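Local coordinates for sulfate transporter sulfate transporter family protein (Wolinella succinogenes, PDB 4DGF), which probably moves sulfate or related anions across the membrane as a SulP-family transporter, of which this chain is the STAS domain, at residues A[12-15]-A[16-19]; A[31-34]-A[35-39]; A[74-77]-A[78-82]; A[103-106]-A[107-111]; A[122-125]-A[126-130]. All coordinates share one frame; numbering follows the deposited sequence. Where two conformers were deposited one is given.

Contact 1: residues A[12-15]-A[16-19]; sequences PDAT and SKKV
A14 and K17 close one tight backbone turn and T15 and K18 close the next, so the chain coils through a short 3-10 segment. K17 N donates to A14 O at 2.9 Å, and K18 N to T15 O at 3.0 Å, both three residues back. K18 itself leaves the 3-10 conformation (psi 160°), and its side chain is attached on the side facing 12-15. Its first torsion (chi1 -48°) puts CG opposite the carbonyl carbon, with K18 CG 3.6 Å from A14 O, and a bend at chi2 then turns the rest of the chain toward D13. There K18 CE passes D13 CA at 3.6 Å and K18 NZ meets D13 OD1 in a salt bridge of 2.8 Å. The ammonium takes the anti lone pair of OD1, the one turned away from OD2. D13 OD2 has a weak hydrogen bond with H117 NE2, while K18 NZ has a second carboxylate partner in D119. The lysine tip thus sits between two acids, which would probably keep it charged. K17 takes a different course: K17 CG lies 3.5 Å from P12 O and 4.0 Å from A14 CB, and the end of the chain leads away from the turn at the surface. T15 OG1 is engaged by R58 NH1, which also binds D13 O, so R58, at the end of strand 54-58, ties the turn to the sheet. The whole is a 3-10 turn bridged by an i to i+5 salt bridge, in the segment leading to strand 24-28 of the STAS domain.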
loop_
_atom_site.group_PDB
_atom_site.type_symbol
_atom_site.label_atom_id
_atom_site.label_comp_id
_atom_site.label_asym_id
_atom_site.label_seq_id
_atom_site.Cartn_x
_atom_site.Cartn_y
_atom_site.Cartn_z
ATOM N N PRO A 12 5.330 3.335 -18.383
ATOM C CA PRO A 12 6.575 2.645 -18.106
ATOM C C PRO A 12 6.595 2.030 -16.703
ATOM O O PRO A 12 7.372 1.114 -16.445
ATOM C CB PRO A 12 7.647 3.747 -18.243
ATOM C CG PRO A 12 6.920 5.043 -17.997
ATOM C CD PRO A 12 5.461 4.802 -18.289
ATOM N N ASP A 13 5.704 2.503 -15.843
ATOM C CA ASP A 13 5.653 2.072 -14.445
ATOM C C ASP A 13 4.491 1.136 -14.092
ATOM O O ASP A 13 4.113 0.977 -12.898
ATOM C CB ASP A 13 5.670 3.346 -13.537
ATOM C CG ASP A 13 7.047 4.047 -13.609
ATOM O OD1 ASP A 13 8.094 3.356 -13.635
ATOM O OD2 ASP A 13 7.075 5.277 -13.695
ATOM N N ALA A 14 3.939 0.490 -15.105
ATOM C CA ALA A 14 2.941 -0.510 -14.914
ATOM C C ALA A 14 3.530 -1.681 -14.146
ATOM O O ALA A 14 4.730 -2.002 -14.274
ATOM C CB ALA A 14 2.384 -0.978 -16.251
ATOM N N THR A 15 2.730 -2.308 -13.292
ATOM C CA THR A 15 3.286 -3.408 -12.552
ATOM C C THR A 15 3.884 -4.526 -13.445
ATOM O O THR A 15 4.877 -5.136 -13.074
ATOM C CB THR A 15 2.276 -4.014 -11.553
ATOM O OG1 THR A 15 1.903 -2.969 -10.616
ATOM C CG2 THR A 15 2.937 -5.121 -10.781
ATOM N N SER A 16 3.261 -4.683 -14.592
ATOM C CA SER A 16 3.670 -5.730 -15.578
ATOM C C SER A 16 5.086 -5.411 -16.111
ATOM O O SER A 16 5.740 -6.312 -16.651
ATOM C CB SER A 16 2.675 -5.832 -16.723
ATOM O OG SER A 16 2.662 -4.651 -17.465
ATOM N N LYS A 17 5.567 -4.182 -15.939
ATOM C CA LYS A 17 6.916 -3.823 -16.451
ATOM C C LYS A 17 7.955 -4.053 -15.408
ATOM O O LYS A 17 9.143 -3.837 -15.680
ATOM C CB LYS A 17 7.043 -2.352 -16.851
ATOM C CG LYS A 17 5.981 -1.778 -17.740
ATOM C CD LYS A 17 6.081 -2.267 -19.139
ATOM C CE LYS A 17 4.837 -1.722 -19.829
ATOM N NZ LYS A 17 4.355 -2.684 -20.858
ATOM N N LYS A 18 7.551 -4.384 -14.173
ATOM C CA LYS A 18 8.481 -4.541 -13.046
ATOM C C LYS A 18 8.820 -5.968 -12.689
ATOM O O LYS A 18 8.072 -6.895 -13.040
ATOM C CB LYS A 18 7.951 -3.783 -11.768
ATOM C CG LYS A 18 7.503 -2.360 -12.067
ATOM C CD LYS A 18 8.670 -1.405 -12.305
ATOM C CE LYS A 18 8.068 -0.091 -12.793
ATOM N NZ LYS A 18 9.179 0.796 -13.278
ATOM N N VAL A 19 9.935 -6.141 -11.975
ATOM C CA VAL A 19 10.298 -7.458 -11.423
ATOM C C VAL A 19 9.817 -7.571 -9.997
ATOM O O VAL A 19 10.276 -6.842 -9.094
ATOM C CB VAL A 19 11.818 -7.697 -11.498
ATOM C CG1 VAL A 19 12.186 -8.960 -10.751
ATOM C CG2 VAL A 19 12.247 -7.812 -12.955
#

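Contact 2: residues A[31-34]-A[35-39]; sequences GPFF and FGVAD
F33 and V37 meet because each sends its contacting group opposite its own backbone N: CG of F33 at chi1 -172°, CG1 of V37 at chi1 170°. The methyl comes down over one face of the phenyl ring in a CH-pi contact, 3.7 Å from the ring centroid and 24° off the normal. It is shifted toward the rim, with CD2 of F33 only 3.4 Å from CG1 of V37. The two side chains cross at about a right angle. V37's other methyl, CG2, turns back to P32 O at 3.6 Å, while A38 CB touches the far part of the ring at F33 CE2, 4.2 Å away. The backbone here turns twice. F33 is the centre of an inverse gamma turn, closed by a weak bond from F34 N to P32 O. F34 is the N-cap residue, and its O receives A38 N at 2.9 Å in the first full turn of the helix. A water accepts from both F34 N and V37 N, each at 3.0 Å, so two donors at the helix start share one acceptor. An alanine at F33 would leave V37 CG1 without the ring face beneath it and would probably open a gap between this turn and helix 67-83. A formic acid molecule, probably from the crystallisation liquor, lies about 4 Å from the V37 side chain. Outside the turn, F33 pairs by backbone bonds with V64, and its ring, together with A38, packs on A72 of helix 67-83, joining the start of helix 35-41 to that longer helix.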
loop_
_atom_site.group_PDB
_atom_site.type_symbol
_atom_site.label_atom_id
_atom_site.label_comp_id
_atom_site.label_asym_id
_atom_site.label_seq_id
_atom_site.Cartn_x
_atom_site.Cartn_y
_atom_site.Cartn_z
ATOM N N GLY A 31 -8.120 5.340 -7.992
ATOM C CA GLY A 31 -8.419 6.801 -7.965
ATOM C C GLY A 31 -8.548 7.308 -6.577
ATOM O O GLY A 31 -8.062 6.696 -5.661
ATOM N N PRO A 32 -9.358 8.326 -6.341
ATOM C CA PRO A 32 -9.673 8.834 -4.979
ATOM C C PRO A 32 -10.060 7.728 -4.043
ATOM O O PRO A 32 -10.820 6.853 -4.473
ATOM C CB PRO A 32 -10.862 9.766 -5.245
ATOM C CG PRO A 32 -10.461 10.351 -6.553
ATOM C CD PRO A 32 -10.019 9.146 -7.375
ATOM N N PHE A 33 -9.503 7.714 -2.831
ATOM C CA PHE A 33 -9.749 6.556 -1.942
ATOM C C PHE A 33 -10.897 6.905 -1.046
ATOM O O PHE A 33 -10.748 7.373 0.122
ATOM C CB PHE A 33 -8.428 6.311 -1.219
ATOM C CG PHE A 33 -8.370 5.049 -0.395
ATOM C CD1 PHE A 33 -7.102 4.556 -0.030
ATOM C CD2 PHE A 33 -9.510 4.360 0.021
ATOM C CE1 PHE A 33 -6.956 3.432 0.781
ATOM C CE2 PHE A 33 -9.377 3.260 0.803
ATOM C CZ PHE A 33 -8.063 2.829 1.203
ATOM N N PHE A 34 -12.097 6.665 -1.589
ATOM C CA PHE A 34 -13.324 6.945 -0.899
ATOM C C PHE A 34 -14.070 5.589 -0.643
ATOM O O PHE A 34 -13.407 4.532 -0.584
ATOM C CB PHE A 34 -14.261 7.935 -1.668
ATOM C CG PHE A 34 -13.676 9.260 -1.991
ATOM C CD1 PHE A 34 -12.675 9.817 -1.157
ATOM C CD2 PHE A 34 -14.129 10.031 -3.152
ATOM C CE1 PHE A 34 -12.107 11.066 -1.496
ATOM C CE2 PHE A 34 -13.580 11.299 -3.409
ATOM C CZ PHE A 34 -12.522 11.788 -2.572
ATOM N N PHE A 35 -15.413 5.634 -0.575
ATOM C CA PHE A 35 -16.081 4.407 -0.039
ATOM C C PHE A 35 -15.910 3.271 -1.050
ATOM O O PHE A 35 -15.902 2.109 -0.646
ATOM C CB PHE A 35 -17.601 4.681 0.211
ATOM C CG PHE A 35 -18.451 4.717 -1.028
ATOM C CD1 PHE A 35 -19.154 3.562 -1.446
ATOM C CD2 PHE A 35 -18.521 5.864 -1.842
ATOM C CE1 PHE A 35 -19.951 3.582 -2.610
ATOM C CE2 PHE A 35 -19.350 5.915 -2.990
ATOM C CZ PHE A 35 -20.016 4.723 -3.382
ATOM N N GLY A 36 -15.873 3.602 -2.372
ATOM C CA GLY A 36 -15.757 2.499 -3.454
ATOM C C GLY A 36 -14.508 1.658 -3.227
ATOM O O GLY A 36 -14.542 0.398 -3.197
ATOM N N VAL A 37 -13.342 2.327 -3.129
ATOM C CA VAL A 37 -12.065 1.670 -2.908
ATOM C C VAL A 37 -12.126 0.988 -1.540
ATOM O O VAL A 37 -11.685 -0.168 -1.361
ATOM C CB VAL A 37 -10.963 2.627 -2.937
ATOM C CG1 VAL A 37 -9.626 2.071 -2.482
ATOM C CG2 VAL A 37 -10.839 3.302 -4.291
ATOM N N ALA A 38 -12.605 1.724 -0.562
ATOM C CA ALA A 38 -12.683 1.084 0.783
ATOM C C ALA A 38 -13.423 -0.272 0.714
ATOM O O ALA A 38 -12.948 -1.199 1.313
ATOM C CB ALA A 38 -13.321 2.064 1.750
ATOM N N ASP A 39 -14.531 -0.359 0.026
ATOM C CA ASP A 39 -15.348 -1.596 -0.046
ATOM C C ASP A 39 -14.532 -2.717 -0.703
ATOM O O ASP A 39 -14.672 -3.899 -0.382
ATOM C CB ASP A 39 -16.590 -1.363 -0.896
ATOM C CG ASP A 39 -17.859 -1.523 -0.117
ATOM O OD1 ASP A 39 -17.986 -2.655 0.462
ATOM O OD2 ASP A 39 -18.714 -0.541 -0.116
HETATM O O HOH W 1 -13.488 5.262 -3.886
#

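Contact 3: residues A[74-77]-A[78-82]; sequences WEFQ and ESCEK
F76 and Q77 meet S79, C80 and E81 one turn on along helix 67-83, the helical part of a beta-alpha-beta crossover between strands 54-58 and 86-90 of the STAS sheet. F76 O is gripped twice: C80 N donates at 3.0 Å in the usual helical bond, and S79 OG at 2.7 Å. S79 OG sits between its own N and carbonyl carbon (chi1 83°), which folds the hydroxyl back onto the preceding turn and satisfies it within the helix. On the buried side C80 SG makes a sulfur-aromatic contact with the F76 ring, 4.1 Å from its centroid and 32° off the normal, its nearest ring atom being F76 CE2 at 3.6 Å. The same ring meets F55 edge-to-face and packs on L87, tying the helix to both flanking strands. A serine at F76 would remove the ring and would probably leave both C80 SG and F55 without their aromatic partner, opening a gap between helix and sheet. Q77, bent at its second torsion, swings its amide toward E81; amide and carboxylate planes stand 49° apart, and Q77 NE2 lies 3.4 Å from E81 CD.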
loop_
_atom_site.group_PDB
_atom_site.type_symbol
_atom_site.label_atom_id
_atom_site.label_comp_id
_atom_site.label_asym_id
_atom_site.label_seq_id
_atom_site.Cartn_x
_atom_site.Cartn_y
_atom_site.Cartn_z
ATOM N N TRP A 74 -6.587 2.072 7.745
ATOM C CA TRP A 74 -6.161 1.725 9.114
ATOM C C TRP A 74 -6.488 0.266 9.376
ATOM O O TRP A 74 -5.632 -0.491 9.975
ATOM C CB TRP A 74 -6.970 2.433 10.229
ATOM C CG TRP A 74 -6.478 3.803 10.554
ATOM C CD1 TRP A 74 -7.108 5.032 10.329
ATOM C CD2 TRP A 74 -5.245 4.150 11.214
ATOM N NE1 TRP A 74 -6.362 6.055 10.826
ATOM C CE2 TRP A 74 -5.238 5.625 11.323
ATOM C CE3 TRP A 74 -4.166 3.420 11.740
ATOM C CZ2 TRP A 74 -4.184 6.339 11.939
ATOM C CZ3 TRP A 74 -3.120 4.144 12.314
ATOM C CH2 TRP A 74 -3.131 5.572 12.416
ATOM N N GLU A 75 -7.695 -0.154 9.010
ATOM C CA GLU A 75 -8.049 -1.535 9.322
ATOM C C GLU A 75 -7.249 -2.490 8.420
ATOM O O GLU A 75 -6.966 -3.604 8.811
ATOM C CB GLU A 75 -9.557 -1.767 9.232
ATOM C CG GLU A 75 -10.023 -2.047 7.832
ATOM C CD GLU A 75 -11.466 -2.566 7.754
ATOM O OE1 GLU A 75 -11.787 -3.552 8.495
ATOM O OE2 GLU A 75 -12.253 -1.995 6.930
ATOM N N PHE A 76 -6.823 -2.044 7.235
ATOM C CA PHE A 76 -6.032 -2.893 6.430
ATOM C C PHE A 76 -4.633 -3.079 7.043
ATOM O O PHE A 76 -4.070 -4.208 7.020
ATOM C CB PHE A 76 -5.925 -2.364 4.990
ATOM C CG PHE A 76 -5.216 -3.318 4.086
ATOM C CD1 PHE A 76 -5.804 -4.487 3.696
ATOM C CD2 PHE A 76 -3.935 -3.040 3.655
ATOM C CE1 PHE A 76 -5.120 -5.400 2.888
ATOM C CE2 PHE A 76 -3.236 -3.949 2.844
ATOM C CZ PHE A 76 -3.821 -5.146 2.509
ATOM N N GLN A 77 -4.055 -1.983 7.527
ATOM C CA GLN A 77 -2.747 -2.077 8.174
ATOM C C GLN A 77 -2.800 -2.987 9.427
ATOM O O GLN A 77 -1.895 -3.744 9.636
ATOM C CB GLN A 77 -2.300 -0.614 8.451
ATOM C CG GLN A 77 -0.915 -0.447 8.990
ATOM C CD GLN A 77 -0.819 -0.565 10.457
ATOM O OE1 GLN A 77 -1.703 -0.109 11.179
ATOM N NE2 GLN A 77 0.339 -1.094 10.944
ATOM N N GLU A 78 -3.891 -2.954 10.162
ATOM C CA GLU A 78 -4.165 -3.876 11.301
ATOM C C GLU A 78 -4.249 -5.306 10.902
ATOM O O GLU A 78 -3.604 -6.150 11.576
ATOM C CB GLU A 78 -5.408 -3.449 12.055
ATOM C CG GLU A 78 -5.100 -2.160 12.825
ATOM C CD GLU A 78 -6.199 -1.831 13.805
ATOM O OE1 GLU A 78 -6.753 -2.792 14.416
ATOM O OE2 GLU A 78 -6.506 -0.618 13.956
ATOM N N SER A 79 -4.945 -5.593 9.792
ATOM C CA SER A 79 -4.948 -6.908 9.218
ATOM C C SER A 79 -3.542 -7.387 8.810
ATOM O O SER A 79 -3.171 -8.566 8.998
ATOM C CB SER A 79 -6.005 -7.051 8.093
ATOM O OG SER A 79 -5.484 -6.543 6.870
ATOM N N CYS A 80 -2.713 -6.505 8.287
ATOM C CA CYS A 80 -1.340 -6.901 7.912
ATOM C C CYS A 80 -0.508 -7.266 9.157
ATOM O O CYS A 80 0.163 -8.294 9.195
ATOM C CB CYS A 80 -0.683 -5.736 7.147
ATOM S SG CYS A 80 -1.232 -5.549 5.418
ATOM N N GLU A 81 -0.670 -6.484 10.205
ATOM C CA GLU A 81 0.075 -6.809 11.410
ATOM C C GLU A 81 -0.375 -8.094 12.023
ATOM O O GLU A 81 0.503 -8.857 12.463
ATOM C CB GLU A 81 -0.162 -5.757 12.487
ATOM C CG GLU A 81 0.243 -4.376 12.099
ATOM C CD GLU A 81 0.158 -3.481 13.351
ATOM O OE1 GLU A 81 1.233 -2.983 13.809
ATOM O OE2 GLU A 81 -0.986 -3.315 13.889
ATOM N N LYS A 82 -1.692 -8.381 12.023
ATOM C CA LYS A 82 -2.180 -9.676 12.489
ATOM C C LYS A 82 -1.658 -10.856 11.698
ATOM O O LYS A 82 -1.661 -11.978 12.211
ATOM C CB LYS A 82 -3.723 -9.775 12.498
ATOM C CG LYS A 82 -4.348 -8.878 13.600
ATOM C CD LYS A 82 -5.867 -8.867 13.657
ATOM C CE LYS A 82 -6.436 -8.007 14.799
ATOM N NZ LYS A 82 -7.946 -8.003 14.671
#

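Contact 4: residues A[103-106]-A[107-111]; sequences FGFI and EALGE
F105 and L109 form the packed side of a short helix, 105-109, that starts straight after a Schellman motif. G104 ends helix 94-103 with a positive phi of 96° and is at the same time the N-cap of the next helix. On the buried side CB of L109 lies over one face of the F105 ring, and CD2 of L109 reaches CE2 of F105 at 4.0 Å. F105 gets there with CG opposite its backbone N (chi1 -172°). The ring also meets W74 of helix 67-83 edge-to-face, and the A108 methyl packs on the same tryptophan, while I106 packs against Y97 and L100 of helix 94-103, so the short helix is wedged against two longer ones. Bonding tightens along it: A108 N to G104 O is weak at 3.3 Å, whereas L109 N to F105 O and G110 N to I106 O are both 2.8 Å. The outer side is looser. E107 is exposed, its chain extended beyond CG, and was modelled in two conformers. After G110, which breaks the helix with positive phi, E111, itself exposed, lays its CG against the buried I106, 3.7 Å from I106 CG2.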
loop_
_atom_site.group_PDB
_atom_site.type_symbol
_atom_site.label_atom_id
_atom_site.label_comp_id
_atom_site.label_asym_id
_atom_site.label_seq_id
_atom_site.Cartn_x
_atom_site.Cartn_y
_atom_site.Cartn_z
ATOM N N PHE A 103 -3.821 12.648 9.438
ATOM C CA PHE A 103 -4.600 11.601 10.041
ATOM C C PHE A 103 -3.809 10.753 11.068
ATOM O O PHE A 103 -4.394 9.994 11.794
ATOM C CB PHE A 103 -5.159 10.611 8.970
ATOM C CG PHE A 103 -6.390 11.130 8.190
ATOM C CD1 PHE A 103 -7.564 11.442 8.845
ATOM C CD2 PHE A 103 -6.358 11.201 6.789
ATOM C CE1 PHE A 103 -8.714 11.819 8.120
ATOM C CE2 PHE A 103 -7.508 11.544 6.074
ATOM C CZ PHE A 103 -8.689 11.906 6.762
ATOM N N GLY A 104 -2.495 10.828 11.076
ATOM C CA GLY A 104 -1.692 10.065 12.017
ATOM C C GLY A 104 -1.156 8.741 11.499
ATOM O O GLY A 104 -0.547 7.942 12.242
ATOM N N PHE A 105 -1.439 8.489 10.215
ATOM C CA PHE A 105 -1.150 7.183 9.667
ATOM C C PHE A 105 0.357 7.019 9.367
ATOM O O PHE A 105 0.878 5.901 9.563
ATOM C CB PHE A 105 -1.932 6.948 8.336
ATOM C CG PHE A 105 -1.794 5.542 7.841
ATOM C CD1 PHE A 105 -2.319 4.551 8.634
ATOM C CD2 PHE A 105 -1.208 5.203 6.632
ATOM C CE1 PHE A 105 -2.278 3.225 8.217
ATOM C CE2 PHE A 105 -1.117 3.849 6.210
ATOM C CZ PHE A 105 -1.642 2.869 7.073
ATOM N N ILE A 106 1.014 8.080 8.935
ATOM C CA ILE A 106 2.477 8.033 8.633
ATOM C C ILE A 106 3.245 7.620 9.912
ATOM O O ILE A 106 4.091 6.712 9.852
ATOM C CB ILE A 106 3.044 9.330 8.066
ATOM C CG1 ILE A 106 2.329 9.726 6.767
ATOM C CG2 ILE A 106 4.587 9.230 7.933
ATOM C CD1 ILE A 106 2.552 8.776 5.529
ATOM N N GLU A 107 2.949 8.234 11.050
ATOM C CA GLU A 107 3.723 7.890 12.266
ATOM C C GLU A 107 3.352 6.491 12.721
ATOM O O GLU A 107 4.172 5.804 13.333
ATOM C CB GLU A 107 3.537 8.911 13.387
ATOM C CG GLU A 107 3.902 10.339 13.006
ATOM C CD GLU A 107 4.097 11.290 14.181
ATOM O OE1 GLU A 107 3.218 11.385 15.078
ATOM O OE2 GLU A 107 5.129 11.990 14.180
ATOM N N ALA A 108 2.141 6.031 12.388
ATOM C CA ALA A 108 1.736 4.662 12.834
ATOM C C ALA A 108 2.356 3.573 11.990
ATOM O O ALA A 108 2.751 2.482 12.486
ATOM C CB ALA A 108 0.225 4.493 12.863
ATOM N N LEU A 109 2.490 3.853 10.690
ATOM C CA LEU A 109 3.028 2.836 9.780
ATOM C C LEU A 109 4.532 2.846 9.828
ATOM O O LEU A 109 5.215 1.795 9.770
ATOM C CB LEU A 109 2.598 3.205 8.334
ATOM C CG LEU A 109 3.019 2.151 7.298
ATOM C CD1 LEU A 109 2.372 0.783 7.609
ATOM C CD2 LEU A 109 2.644 2.665 5.941
ATOM N N GLY A 110 5.073 4.055 9.947
ATOM C CA GLY A 110 6.512 4.310 9.880
ATOM C C GLY A 110 6.901 4.938 8.541
ATOM O O GLY A 110 6.553 4.414 7.439
ATOM N N GLU A 111 7.608 6.069 8.578
ATOM C CA GLU A 111 7.980 6.761 7.332
ATOM C C GLU A 111 8.764 5.900 6.378
ATOM O O GLU A 111 8.746 6.147 5.168
ATOM C CB GLU A 111 8.925 7.945 7.669
ATOM C CG GLU A 111 8.255 9.141 8.228
ATOM C CD GLU A 111 9.269 10.178 8.703
ATOM O OE1 GLU A 111 9.032 10.801 9.775
ATOM O OE2 GLU A 111 10.309 10.357 8.020
#

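Contact 5: residues A[122-125]-A[126-130]; sequences LAYA and KLLVE
L128 lies one turn beyond Y124, on the inner side of helix 118-130. From the backbone, its CB sits equally near two carbonyl oxygens of the preceding turn, 3.6 Å from both Y124 O and A125 O. CG turns opposite its own carbonyl carbon (chi1 -68°), which carries it over Y124: L128 CG is 3.2 Å from Y124 O and lies over one face of the tyrosine ring. At the tip the two methyls divide the work. L128 CD1 is 4.0 Å from both Y124 CD2 and Y124 CE2. The other methyl, CD2 of L128, stands above one face of the ring, offset toward the rim. The two side chains cross obliquely. Further inward, L128 packs on V54 and I86, and buried A125 on V24, V54 and L88, so this face of the helix spans all three strands of the parallel sheet. The backbone is regular helix; L128 N bonds to Y124 O at 3.0 Å and V129 N to A125 O at 2.9 Å. The outer face carries K126, whose last torsion (chi4 -77°) bends NZ round to E130, where K126 NZ forms a 2.7 Å salt bridge to E130 OE2. The chemistry is that of an amphipathic helix, aliphatic and aromatic groups laid against the sheet and an i to i+4 ion pair kept on the solvent-exposed side.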
loop_
_atom_site.group_PDB
_atom_site.type_symbol
_atom_site.label_atom_id
_atom_site.label_comp_id
_atom_site.label_asym_id
_atom_site.label_seq_id
_atom_site.Cartn_x
_atom_site.Cartn_y
_atom_site.Cartn_z
ATOM N N LEU A 122 9.633 -1.458 -4.344
ATOM C CA LEU A 122 10.051 -2.798 -4.750
ATOM C C LEU A 122 11.472 -3.149 -4.295
ATOM O O LEU A 122 11.750 -4.328 -3.867
ATOM C CB LEU A 122 10.013 -2.988 -6.265
ATOM C CG LEU A 122 8.603 -3.348 -6.748
ATOM C CD1 LEU A 122 8.529 -3.312 -8.298
ATOM C CD2 LEU A 122 7.978 -4.664 -6.240
ATOM N N ALA A 123 12.329 -2.180 -4.452
ATOM C CA ALA A 123 13.732 -2.360 -3.939
ATOM C C ALA A 123 13.698 -2.741 -2.454
ATOM O O ALA A 123 14.393 -3.640 -2.029
ATOM C CB ALA A 123 14.520 -1.103 -4.133
ATOM N N TYR A 124 12.929 -1.983 -1.629
ATOM C CA TYR A 124 12.757 -2.356 -0.261
ATOM C C TYR A 124 12.066 -3.695 0.044
ATOM O O TYR A 124 12.430 -4.415 0.973
ATOM C CB TYR A 124 12.061 -1.181 0.441
ATOM C CG TYR A 124 12.138 -1.183 1.909
ATOM C CD1 TYR A 124 13.404 -1.125 2.550
ATOM C CD2 TYR A 124 11.001 -1.201 2.709
ATOM C CE1 TYR A 124 13.492 -1.086 3.936
ATOM C CE2 TYR A 124 11.072 -1.098 4.132
ATOM C CZ TYR A 124 12.333 -1.056 4.714
ATOM O OH TYR A 124 12.480 -1.011 6.087
ATOM N N ALA A 125 10.969 -3.983 -0.635
ATOM C CA ALA A 125 10.339 -5.247 -0.576
ATOM C C ALA A 125 11.320 -6.418 -0.882
ATOM O O ALA A 125 11.315 -7.399 -0.198
ATOM C CB ALA A 125 9.182 -5.291 -1.617
ATOM N N LYS A 126 12.148 -6.267 -1.894
ATOM C CA LYS A 126 13.108 -7.264 -2.247
ATOM C C LYS A 126 14.053 -7.504 -1.062
ATOM O O LYS A 126 14.354 -8.651 -0.726
ATOM C CB LYS A 126 13.887 -6.829 -3.510
ATOM C CG LYS A 126 14.925 -7.912 -3.958
ATOM C CD LYS A 126 15.364 -7.700 -5.390
ATOM C CE LYS A 126 16.191 -8.906 -5.909
ATOM N NZ LYS A 126 17.546 -8.734 -5.290
ATOM N N LEU A 127 14.504 -6.438 -0.443
ATOM C CA LEU A 127 15.452 -6.514 0.681
ATOM C C LEU A 127 14.780 -7.246 1.847
ATOM O O LEU A 127 15.343 -8.190 2.429
ATOM C CB LEU A 127 15.935 -5.110 1.015
ATOM C CG LEU A 127 16.862 -4.845 2.221
ATOM C CD1 LEU A 127 17.467 -3.471 1.943
ATOM C CD2 LEU A 127 16.117 -4.768 3.563
ATOM N N LEU A 128 13.503 -6.957 2.064
ATOM C CA LEU A 128 12.750 -7.547 3.151
ATOM C C LEU A 128 12.565 -9.006 2.945
ATOM O O LEU A 128 12.601 -9.768 3.921
ATOM C CB LEU A 128 11.352 -6.890 3.337
ATOM C CG LEU A 128 11.367 -5.473 3.832
ATOM C CD1 LEU A 128 9.927 -4.937 3.704
ATOM C CD2 LEU A 128 11.917 -5.313 5.252
ATOM N N VAL A 129 12.237 -9.425 1.721
ATOM C CA VAL A 129 12.044 -10.859 1.455
ATOM C C VAL A 129 13.403 -11.598 1.598
ATOM O O VAL A 129 13.455 -12.583 2.269
ATOM C CB VAL A 129 11.318 -11.160 0.104
ATOM C CG1 VAL A 129 11.350 -12.669 -0.159
ATOM C CG2 VAL A 129 9.873 -10.682 0.188
ATOM N N GLU A 130 14.482 -11.049 1.022
ATOM C CA GLU A 130 15.881 -11.583 1.159
ATOM C C GLU A 130 16.260 -11.812 2.630
ATOM O O GLU A 130 16.937 -12.779 2.954
ATOM C CB GLU A 130 16.877 -10.555 0.605
ATOM C CG GLU A 130 16.994 -10.596 -0.897
ATOM C CD GLU A 130 17.662 -9.380 -1.525
ATOM O OE1 GLU A 130 18.017 -8.331 -0.859
ATOM O OE2 GLU A 130 17.819 -9.487 -2.751
#

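Overall arrangement
Contact 1 is a surface turn held by charge and backbone bonds; contacts 2 to 5 are partly buried and combine apolar packing with helical hydrogen bonds, with a serine hydroxyl bond in contact 3 and an ion pair in contact 5. Contacts 3 and 5 lie on helices that cover the parallel sheet, one joining through F55 and L87, the other reaching all three strands. Contacts 3 and 4 touch directly, W74 CZ3 lying 3.4 Å from A108 CB. Contact 2 also packs on helix 67-83, but at an earlier turn, and its centre is about 17 Å from that of contact 3. Contacts 1 and 5 meet where K18 CB lies 3.5 Å from L122 CD1.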